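Local structure of paraflagellar rod component (Trypanosoma brucei, 2Q0X) at residues V122-L125 / L126-A130; F197-L200 / Q201-V204; E212-V215 / L216-V220. The protein is of unknown function, though it adopts the alpha/beta-hydrolase fold and is named as a component of the paraflagellar rod. One frame throughout, in Å; residues are numbered along the deposited sequence.

Contact 1 (V122-L125 / L126-A130)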
ATOM      1  N   VAL A 122     -12.100  -7.101 -11.912  1.00 26.99           N
ATOM      2  CA  VAL A 122     -13.366  -7.765 -11.738  1.00 27.55           C
ATOM      3  C   VAL A 122     -13.774  -8.502 -13.014  1.00 28.04           C
ATOM      4  O   VAL A 122     -14.253  -9.627 -12.923  1.00 27.72           O
ATOM      5  CB  VAL A 122     -14.466  -6.792 -11.240  1.00 27.72           C
ATOM      6  CG1 VAL A 122     -15.870  -7.438 -11.306  1.00 26.79           C
ATOM      7  CG2 VAL A 122     -14.153  -6.336  -9.816  1.00 27.43           C
ATOM      8  N   PHE A 123     -13.562  -7.895 -14.191  1.00 28.40           N
ATOM      9  CA  PHE A 123     -13.956  -8.534 -15.447  1.00 28.85           C
ATOM     10  C   PHE A 123     -13.137  -9.795 -15.686  1.00 29.76           C
ATOM     11  O   PHE A 123     -13.683 -10.837 -16.080  1.00 29.72           O
ATOM     12  CB  PHE A 123     -13.863  -7.577 -16.647  1.00 28.56           C
ATOM     13  CG  PHE A 123     -14.931  -6.507 -16.650  1.00 28.36           C
ATOM     14  CD1 PHE A 123     -16.256  -6.837 -16.896  1.00 26.93           C
ATOM     15  CD2 PHE A 123     -14.613  -5.172 -16.381  1.00 27.36           C
ATOM     16  CE1 PHE A 123     -17.244  -5.866 -16.896  1.00 27.20           C
ATOM     17  CE2 PHE A 123     -15.599  -4.198 -16.381  1.00 27.46           C
ATOM     18  CZ  PHE A 123     -16.913  -4.543 -16.642  1.00 27.69           C
ATOM     19  N   GLU A 124     -11.838  -9.692 -15.408  1.00 30.68           N
ATOM     20  CA  GLU A 124     -10.907 -10.817 -15.457  1.00 31.34           C
ATOM     21  C   GLU A 124     -11.270 -11.918 -14.455  1.00 31.90           C
ATOM     22  O   GLU A 124     -11.282 -13.109 -14.798  1.00 31.85           O
ATOM     23  CB  GLU A 124      -9.495 -10.294 -15.199  1.00 31.46           C
ATOM     24  CG  GLU A 124      -8.403 -11.301 -15.359  1.00 32.43           C
ATOM     25  CD  GLU A 124      -8.302 -11.860 -16.761  1.00 33.82           C
ATOM     26  OE1 GLU A 124      -8.611 -11.129 -17.748  1.00 34.65           O
ATOM     27  OE2 GLU A 124      -7.897 -13.038 -16.864  1.00 35.04           O
ATOM     28  N   LEU A 125     -11.583 -11.513 -13.226  1.00 32.59           N
ATOM     29  CA  LEU A 125     -12.053 -12.435 -12.190  1.00 33.25           C
ATOM     30  C   LEU A 125     -13.283 -13.198 -12.638  1.00 33.42           C
ATOM     31  O   LEU A 125     -13.293 -14.407 -12.598  1.00 33.56           O
ATOM     32  CB  LEU A 125     -12.397 -11.707 -10.875  1.00 33.37           C
ATOM     33  CG  LEU A 125     -11.351 -11.717  -9.754  1.00 33.72           C
ATOM     34  CD1 LEU A 125     -11.817 -10.891  -8.539  1.00 32.83           C
ATOM     35  CD2 LEU A 125     -11.061 -13.116  -9.351  1.00 33.19           C
ATOM     36  N   LEU A 126     -14.318 -12.465 -13.030  1.00 33.99           N
ATOM     37  CA  LEU A 126     -15.617 -13.036 -13.384  1.00 34.50           C
ATOM     38  C   LEU A 126     -15.581 -14.050 -14.540  1.00 34.72           C
ATOM     39  O   LEU A 126     -16.413 -14.948 -14.587  1.00 34.78           O
ATOM     40  CB  LEU A 126     -16.631 -11.925 -13.682  1.00 34.79           C
ATOM     41  CG  LEU A 126     -17.407 -11.432 -12.453  1.00 35.60           C
ATOM     42  CD1 LEU A 126     -16.510 -11.126 -11.306  1.00 35.79           C
ATOM     43  CD2 LEU A 126     -18.181 -10.209 -12.793  1.00 36.35           C
ATOM     44  N   GLU A 127     -14.612 -13.928 -15.444  1.00 34.92           N
ATOM     45  CA  GLU A 127     -14.448 -14.899 -16.501  1.00 35.32           C
ATOM     46  C   GLU A 127     -13.602 -16.106 -16.086  1.00 34.25           C
ATOM     47  O   GLU A 127     -13.804 -17.186 -16.624  1.00 34.17           O
ATOM     48  CB  GLU A 127     -13.932 -14.253 -17.795  1.00 35.65           C
ATOM     49  CG  GLU A 127     -12.483 -13.763 -17.806  1.00 37.43           C
ATOM     50  CD  GLU A 127     -11.992 -13.392 -19.228  1.00 37.83           C
ATOM     51  OE1 GLU A 127     -10.779 -13.621 -19.544  1.00 40.35           O
ATOM     52  OE2 GLU A 127     -12.825 -12.874 -20.026  1.00 41.42           O
ATOM     53  N   ASN A 128     -12.698 -15.945 -15.118  1.00 33.21           N
ATOM     54  CA  ASN A 128     -11.751 -17.009 -14.748  1.00 32.27           C
ATOM     55  C   ASN A 128     -11.784 -17.495 -13.283  1.00 31.12           C
ATOM     56  O   ASN A 128     -10.988 -18.362 -12.915  1.00 30.91           O
ATOM     57  CB  ASN A 128     -10.317 -16.550 -15.068  1.00 32.53           C
ATOM     58  CG  ASN A 128     -10.052 -16.434 -16.568  1.00 33.38           C
ATOM     59  OD1 ASN A 128     -10.314 -17.361 -17.338  1.00 33.74           O
ATOM     60  ND2 ASN A 128      -9.534 -15.280 -16.985  1.00 34.19           N
ATOM     61  N   SER A 129     -12.663 -16.950 -12.443  1.00 29.59           N
ATOM     62  CA  SER A 129     -12.652 -17.317 -11.025  1.00 28.35           C
ATOM     63  C   SER A 129     -12.862 -18.825 -10.782  1.00 27.72           C
ATOM     64  O   SER A 129     -13.650 -19.470 -11.473  1.00 27.88           O
ATOM     65  CB  SER A 129     -13.717 -16.552 -10.251  1.00 28.07           C
ATOM     66  OG  SER A 129     -13.671 -16.862  -8.867  1.00 26.55           O
ATOM     67  N   ALA A 130     -12.161 -19.367  -9.791  1.00 26.78           N
ATOM     68  CA  ALA A 130     -12.452 -20.706  -9.283  1.00 26.40           C
ATOM     69  C   ALA A 130     -13.665 -20.694  -8.360  1.00 26.00           C
ATOM     70  O   ALA A 130     -14.018 -21.735  -7.825  1.00 25.18           O
ATOM     71  CB  ALA A 130     -11.237 -21.274  -8.533  1.00 26.47           C
TER

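Contact 2 (F197-L200 / Q201-V204)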
ATOM      1  N   PHE A 197      -9.970  -4.497 -19.587  1.00 39.12           N
ATOM      2  CA  PHE A 197     -10.606  -3.172 -19.603  1.00 39.05           C
ATOM      3  C   PHE A 197     -10.266  -2.420 -18.323  1.00 39.00           C
ATOM      4  O   PHE A 197     -10.867  -2.698 -17.274  1.00 39.11           O
ATOM      5  CB  PHE A 197     -12.121  -3.301 -19.721  1.00 39.03           C
ATOM      6  CG  PHE A 197     -12.550  -4.183 -20.823  1.00 39.00           C
ATOM      7  CD1 PHE A 197     -12.694  -3.683 -22.100  1.00 38.91           C
ATOM      8  CD2 PHE A 197     -12.797  -5.525 -20.590  1.00 39.17           C
ATOM      9  CE1 PHE A 197     -13.084  -4.510 -23.135  1.00 39.96           C
ATOM     10  CE2 PHE A 197     -13.176  -6.355 -21.617  1.00 39.33           C
ATOM     11  CZ  PHE A 197     -13.325  -5.845 -22.898  1.00 39.42           C
ATOM     12  N   PRO A 198      -9.296  -1.486 -18.399  1.00 38.72           N
ATOM     13  CA  PRO A 198      -8.844  -0.777 -17.214  1.00 38.59           C
ATOM     14  C   PRO A 198      -9.959  -0.182 -16.383  1.00 38.37           C
ATOM     15  O   PRO A 198      -9.980  -0.399 -15.202  1.00 37.99           O
ATOM     16  CB  PRO A 198      -7.934   0.314 -17.791  1.00 38.83           C
ATOM     17  CG  PRO A 198      -7.380  -0.306 -19.014  1.00 38.65           C
ATOM     18  CD  PRO A 198      -8.530  -1.080 -19.596  1.00 38.45           C
ATOM     19  N   THR A 199     -10.910   0.506 -17.018  1.00 38.50           N
ATOM     20  CA  THR A 199     -12.000   1.186 -16.309  1.00 38.02           C
ATOM     21  C   THR A 199     -13.306   0.992 -17.062  1.00 37.89           C
ATOM     22  O   THR A 199     -13.339   0.383 -18.121  1.00 37.92           O
ATOM     23  CB  THR A 199     -11.720   2.702 -16.198  1.00 38.00           C
ATOM     24  OG1 THR A 199     -11.651   3.272 -17.522  1.00 37.76           O
ATOM     25  CG2 THR A 199     -10.388   2.956 -15.432  1.00 37.22           C
ATOM     26  N   LEU A 200     -14.384   1.510 -16.493  1.00 37.74           N
ATOM     27  CA  LEU A 200     -15.682   1.524 -17.142  1.00 37.77           C
ATOM     28  C   LEU A 200     -15.732   2.342 -18.431  1.00 38.09           C
ATOM     29  O   LEU A 200     -16.636   2.143 -19.245  1.00 38.08           O
ATOM     30  CB  LEU A 200     -16.734   2.020 -16.173  1.00 37.54           C
ATOM     31  CG  LEU A 200     -17.044   1.059 -15.027  1.00 36.98           C
ATOM     32  CD1 LEU A 200     -18.264   1.531 -14.298  1.00 35.15           C
ATOM     33  CD2 LEU A 200     -17.243  -0.351 -15.518  1.00 35.75           C
ATOM     34  N   GLN A 201     -14.792   3.277 -18.627  1.00 38.26           N
ATOM     35  CA  GLN A 201     -14.674   3.936 -19.933  1.00 38.27           C
ATOM     36  C   GLN A 201     -14.515   2.899 -21.052  1.00 38.48           C
ATOM     37  O   GLN A 201     -15.260   2.901 -22.033  1.00 38.45           O
ATOM     38  CB  GLN A 201     -13.507   4.916 -19.957  1.00 38.19           C
ATOM     39  CG  GLN A 201     -13.480   5.862 -21.161  1.00 37.89           C
ATOM     40  CD  GLN A 201     -14.511   6.961 -21.068  1.00 38.00           C
ATOM     41  OE1 GLN A 201     -14.938   7.327 -19.970  1.00 37.72           O
ATOM     42  NE2 GLN A 201     -14.919   7.509 -22.229  1.00 37.14           N
ATOM     43  N   GLU A 202     -13.546   2.002 -20.903  1.00 38.80           N
ATOM     44  CA  GLU A 202     -13.283   0.990 -21.937  1.00 38.86           C
ATOM     45  C   GLU A 202     -14.307  -0.156 -21.906  1.00 38.62           C
ATOM     46  O   GLU A 202     -14.731  -0.646 -22.953  1.00 38.33           O
ATOM     47  CB  GLU A 202     -11.869   0.423 -21.774  1.00 39.27           C
ATOM     48  CG  GLU A 202     -10.753   1.471 -21.969  1.00 39.97           C
ATOM     49  CD  GLU A 202     -10.176   2.016 -20.679  1.00 40.99           C
ATOM     50  OE1 GLU A 202     -10.885   2.055 -19.640  1.00 42.20           O
ATOM     51  OE2 GLU A 202      -8.997   2.434 -20.714  1.00 40.81           O
ATOM     52  N   ALA A 203     -14.708  -0.558 -20.700  1.00 38.17           N
ATOM     53  CA  ALA A 203     -15.613  -1.699 -20.518  1.00 37.82           C
ATOM     54  C   ALA A 203     -17.064  -1.403 -20.933  1.00 37.81           C
ATOM     55  O   ALA A 203     -17.741  -2.284 -21.437  1.00 36.97           O
ATOM     56  CB  ALA A 203     -15.567  -2.177 -19.090  1.00 37.40           C
ATOM     57  N   VAL A 204     -17.531  -0.166 -20.716  1.00 37.88           N
ATOM     58  CA  VAL A 204     -18.947   0.151 -20.909  1.00 37.73           C
ATOM     59  C   VAL A 204     -19.198   1.403 -21.769  1.00 38.00           C
ATOM     60  O   VAL A 204     -19.915   1.339 -22.759  1.00 38.33           O
ATOM     61  CB  VAL A 204     -19.657   0.301 -19.534  1.00 37.60           C
ATOM     62  CG1 VAL A 204     -21.060   0.869 -19.682  1.00 37.56           C
ATOM     63  CG2 VAL A 204     -19.706  -1.035 -18.804  1.00 36.89           C
TER

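Contact 3 (E212-V215 / L216-V220)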
ATOM      1  N   GLU A 212     -20.194  -0.798 -30.280  1.00 42.08           N
ATOM      2  CA  GLU A 212     -19.229  -1.881 -30.444  1.00 41.97           C
ATOM      3  C   GLU A 212     -19.648  -3.028 -29.551  1.00 41.83           C
ATOM      4  O   GLU A 212     -19.065  -3.259 -28.502  1.00 41.55           O
ATOM      5  CB  GLU A 212     -17.819  -1.430 -30.074  1.00 42.00           C
ATOM      6  CG  GLU A 212     -17.209  -0.439 -31.040  1.00 42.21           C
ATOM      7  CD  GLU A 212     -16.129   0.440 -30.400  1.00 42.99           C
ATOM      8  OE1 GLU A 212     -15.901   0.351 -29.163  1.00 43.39           O
ATOM      9  OE2 GLU A 212     -15.515   1.240 -31.146  1.00 43.40           O
ATOM     10  N   PHE A 213     -20.659  -3.763 -29.992  1.00 41.81           N
ATOM     11  CA  PHE A 213     -21.322  -4.724 -29.122  1.00 41.86           C
ATOM     12  C   PHE A 213     -20.566  -6.029 -28.922  1.00 41.13           C
ATOM     13  O   PHE A 213     -20.728  -6.669 -27.892  1.00 41.09           O
ATOM     14  CB  PHE A 213     -22.755  -4.945 -29.593  1.00 42.60           C
ATOM     15  CG  PHE A 213     -23.636  -3.725 -29.410  1.00 43.17           C
ATOM     16  CD1 PHE A 213     -23.665  -3.054 -28.201  1.00 43.96           C
ATOM     17  CD2 PHE A 213     -24.438  -3.262 -30.438  1.00 44.33           C
ATOM     18  CE1 PHE A 213     -24.469  -1.936 -28.011  1.00 44.47           C
ATOM     19  CE2 PHE A 213     -25.246  -2.142 -30.249  1.00 44.16           C
ATOM     20  CZ  PHE A 213     -25.269  -1.494 -29.032  1.00 44.01           C
ATOM     21  N   ASP A 214     -19.695  -6.390 -29.852  1.00 40.45           N
ATOM     22  CA  ASP A 214     -18.781  -7.504 -29.607  1.00 40.08           C
ATOM     23  C   ASP A 214     -17.890  -7.280 -28.372  1.00 39.39           C
ATOM     24  O   ASP A 214     -17.648  -8.216 -27.612  1.00 39.53           O
ATOM     25  CB  ASP A 214     -17.941  -7.845 -30.854  1.00 40.40           C
ATOM     26  CG  ASP A 214     -17.059  -6.696 -31.327  1.00 41.24           C
ATOM     27  OD1 ASP A 214     -16.024  -6.997 -31.964  1.00 42.44           O
ATOM     28  OD2 ASP A 214     -17.387  -5.510 -31.090  1.00 42.75           O
ATOM     29  N   VAL A 215     -17.425  -6.048 -28.157  1.00 38.27           N
ATOM     30  CA  VAL A 215     -16.584  -5.746 -27.005  1.00 37.60           C
ATOM     31  C   VAL A 215     -17.337  -5.995 -25.699  1.00 37.00           C
ATOM     32  O   VAL A 215     -16.762  -6.504 -24.741  1.00 36.55           O
ATOM     33  CB  VAL A 215     -16.063  -4.286 -27.018  1.00 37.53           C
ATOM     34  CG1 VAL A 215     -15.280  -4.000 -25.759  1.00 37.46           C
ATOM     35  CG2 VAL A 215     -15.203  -4.039 -28.248  1.00 37.16           C
ATOM     36  N   LEU A 216     -18.625  -5.658 -25.680  1.00 36.42           N
ATOM     37  CA  LEU A 216     -19.433  -5.816 -24.484  1.00 36.15           C
ATOM     38  C   LEU A 216     -19.542  -7.272 -24.022  1.00 35.96           C
ATOM     39  O   LEU A 216     -19.678  -7.525 -22.829  1.00 35.62           O
ATOM     40  CB  LEU A 216     -20.826  -5.217 -24.682  1.00 36.16           C
ATOM     41  CG  LEU A 216     -20.955  -3.703 -24.877  1.00 35.62           C
ATOM     42  CD1 LEU A 216     -22.445  -3.382 -24.988  1.00 35.00           C
ATOM     43  CD2 LEU A 216     -20.272  -2.886 -23.735  1.00 35.01           C
ATOM     44  N   ARG A 217     -19.455  -8.220 -24.955  1.00 36.15           N
ATOM     45  CA  ARG A 217     -19.512  -9.645 -24.608  1.00 36.53           C
ATOM     46  C   ARG A 217     -18.347 -10.024 -23.734  1.00 36.27           C
ATOM     47  O   ARG A 217     -18.475 -10.880 -22.878  1.00 36.34           O
ATOM     48  CB  ARG A 217     -19.478 -10.551 -25.858  1.00 36.95           C
ATOM     49  CG  ARG A 217     -20.617 -10.367 -26.815  1.00 38.20           C
ATOM     50  CD  ARG A 217     -21.988 -10.625 -26.149  1.00 39.94           C
ATOM     51  NE  ARG A 217     -23.044 -10.644 -27.172  1.00 40.52           N
ATOM     52  CZ  ARG A 217     -24.350 -10.739 -26.927  1.00 40.53           C
ATOM     53  NH1 ARG A 217     -24.829 -10.879 -25.702  1.00 40.64           N
ATOM     54  NH2 ARG A 217     -25.176 -10.727 -27.949  1.00 41.42           N
ATOM     55  N   ARG A 218     -17.204  -9.404 -23.994  1.00 36.27           N
ATOM     56  CA  ARG A 218     -15.981  -9.638 -23.239  1.00 36.63           C
ATOM     57  C   ARG A 218     -15.950  -8.940 -21.878  1.00 35.65           C
ATOM     58  O   ARG A 218     -15.179  -9.329 -21.011  1.00 36.01           O
ATOM     59  CB  ARG A 218     -14.782  -9.193 -24.071  1.00 36.85           C
ATOM     60  CG  ARG A 218     -14.525 -10.067 -25.310  1.00 37.87           C
ATOM     61  CD  ARG A 218     -13.554  -9.391 -26.268  1.00 39.02           C
ATOM     62  NE  ARG A 218     -14.209  -8.796 -27.453  1.00 41.94           N
ATOM     63  CZ  ARG A 218     -13.562  -8.140 -28.425  1.00 42.97           C
ATOM     64  NH1 ARG A 218     -12.239  -7.972 -28.365  1.00 44.29           N
ATOM     65  NH2 ARG A 218     -14.233  -7.634 -29.464  1.00 42.49           N
ATOM     66  N   SER A 219     -16.766  -7.903 -21.708  1.00 34.80           N
ATOM     67  CA  SER A 219     -16.848  -7.137 -20.466  1.00 33.98           C
ATOM     68  C   SER A 219     -18.126  -7.490 -19.696  1.00 33.86           C
ATOM     69  O   SER A 219     -18.137  -8.463 -18.960  1.00 33.75           O
ATOM     70  CB  SER A 219     -16.730  -5.614 -20.743  1.00 34.02           C
ATOM     71  OG  SER A 219     -17.819  -5.087 -21.488  1.00 32.13           O
ATOM     72  N   VAL A 220     -19.209  -6.731 -19.870  1.00 33.66           N
ATOM     73  CA  VAL A 220     -20.450  -7.006 -19.123  1.00 33.66           C
ATOM     74  C   VAL A 220     -21.076  -8.396 -19.435  1.00 33.82           C
ATOM     75  O   VAL A 220     -21.784  -8.977 -18.599  1.00 33.66           O
ATOM     76  CB  VAL A 220     -21.492  -5.862 -19.276  1.00 33.75           C
ATOM     77  CG1 VAL A 220     -20.940  -4.564 -18.641  1.00 33.40           C
ATOM     78  CG2 VAL A 220     -21.893  -5.645 -20.746  1.00 32.35           C
TER

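Contact 1 (V122-L125 / L126-A130)
Val-122 and Leu-126, one helical turn apart, lie side by side and point the same way, with Val-122 CG1 3.7 Å from Leu-126 CD1. That branch of the valine stands anti to its own nitrogen, and it touches both methyls of the leucine. The backbone beneath is bonded i to i+4: Leu-126 N donates to Val-122 O at 2.8 Å, with an N-H...O angle of 168°.

On another flank the meeting is polar. Glu-124 bends at chi2 (62°), which brings OE2 to 2.8 Å from Asn-128 ND2; the bond is weak, and the carboxylate and amide planes are turned 42° apart. Glu-127 adds a second acid, its OE1 being 3.8 Å from Glu-124 OE1. Asn-128 ND2 also reaches Glu-127 OE1 at 3.3 Å, so one amide nitrogen bonds weakly to each carboxylate. This amide, and a weak bond between Glu-124 OE1 and His-87 NE2, would probably ease the repulsion between the acids. Ser-129 then leaves helical geometry, and its OG turns to Asp-95.

Helix 119-128 is the crossover of the beta-alpha-beta unit between strands 110-115 and 135-143. Val-122 and Leu-126 pack on both strands, while Glu-124 and Leu-125 lean on helix 87-104.

Contact 2 (F197-L200 / Q201-V204)
Thr-199 and Glu-202 form a capping box at the start of helix 200-209, with Thr-199 as the N-cap residue. The side chain of Glu-202 can be followed outward. CB lies 3.9 Å from Thr-199 O, the carbonyl that accepts from Ala-203 N in its own plane and more weakly from Glu-202 N. CG passes 4.1 Å from Pro-198 CD, and the bend at chi2 (100°) turns the chain back toward the residues before the helix. CD lies against the proline ring, which the glutamate crosses at about a right angle. Of the two carboxylate oxygens, OE2 rests 3.6 Å from Pro-198 CG and is hydrogen-bonded to Tyr-183. OE1 is gripped twice by Thr-199, by backbone N and hydroxyl; the N reaches it at 3.0 Å from 43° out of the carboxylate plane. The threonine hydroxyl, which also takes a hydrogen bond from Arg-273, accepts weakly from Gln-201 N, a separate capping bond. Beside this polar cap, Phe-197 CB packs 3.7 Å from Ala-203 CB, and Leu-200 and Val-204 run side by side to face strand 227-232. The shortest hydrogen bond of the contact is Thr-199 OG1 donating to Glu-202 OE1 at 2.6 Å, nearly along the C-O axis.

Contact 3 (E212-V215 / L216-V220)
Phe-213 O accepts from Leu-216 N at 3.2 Å, a weak i to i+3 bond, and the same spacing recurs through this short, weakly bonded helix. Asp-214 O takes Arg-217 N at 3.2 Å, with the donor 64° out of the carbonyl plane, and Val-215 O takes Arg-218 N, again weakly. One weak i to i+4 bond joins the pattern, from Ser-219 N to Val-215 O. The turn therefore has little of the straight bonding of a regular alpha-helix, and Ser-219 leaves the helical conformation.

Among the side chains, Phe-213 and Leu-216 run alongside each other, and Leu-216 CD1 meets the edge of the phenyl ring in its plane, 3.5 Å from Phe-213 CD1. Asp-214 and Arg-218 make the salt bridge of the contact, with OD1 of Asp-214 3.1 Å from NH2 of Arg-218. The carboxylate and guanidinium planes stand 71° apart, so the groups do not meet as a flat, two-pronged pair. The arginine bends at chi3 (-103°), folding back along the turn so that NE also approaches Asp-214 O in a long, weak bond of 3.5 Å. Val-215 lies beneath this arm: its CG2 sits over one face of the guanidinium, 3.9 Å from Arg-218 NH2. The other carboxylate oxygen, Asp-214 OD2, accepts weakly from Val-215 N.

Asp-214, Arg-217 and Arg-218 are exposed, whereas Leu-216 is buried against the protein; Phe-213 and Val-215 are intermediate. Phe-213 stacks on His-254 of helix 241-254, which Leu-216 also touches. Leu-216 reaches Pro-207 and Cys-208 of helix 200-209 as well, and Val-215 and Arg-218 rest on Phe-197. Past the break, Ser-219 OG bonds to Ala-203 O, and Val-220 packs on Val-204 of that same helix.

How the contacts relate
Contacts 1 and 2 are largely buried, whereas contact 3 is only partly so, its centre about 17 Å from the chain's. Contact 1 belongs to a crossover helix of the central sheet; contacts 2 and 3 belong to successive helices and have centres about 10 Å apart. Phe-123 of contact 1 reaches both: its CE2 is 3.4 Å from Ala-203 CB, and CD1 is 3.2 Å from Ser-219 O. Contacts 2 and 3 also pack directly, Phe-197 CE1 lying 3.5 Å from Val-215 CG1. Chemistry follows position: a capping box of buried threonine and partly exposed glutamate in contact 2, acid and amide beside an apolar face in contact 1, and an exposed salt bridge in contact 3.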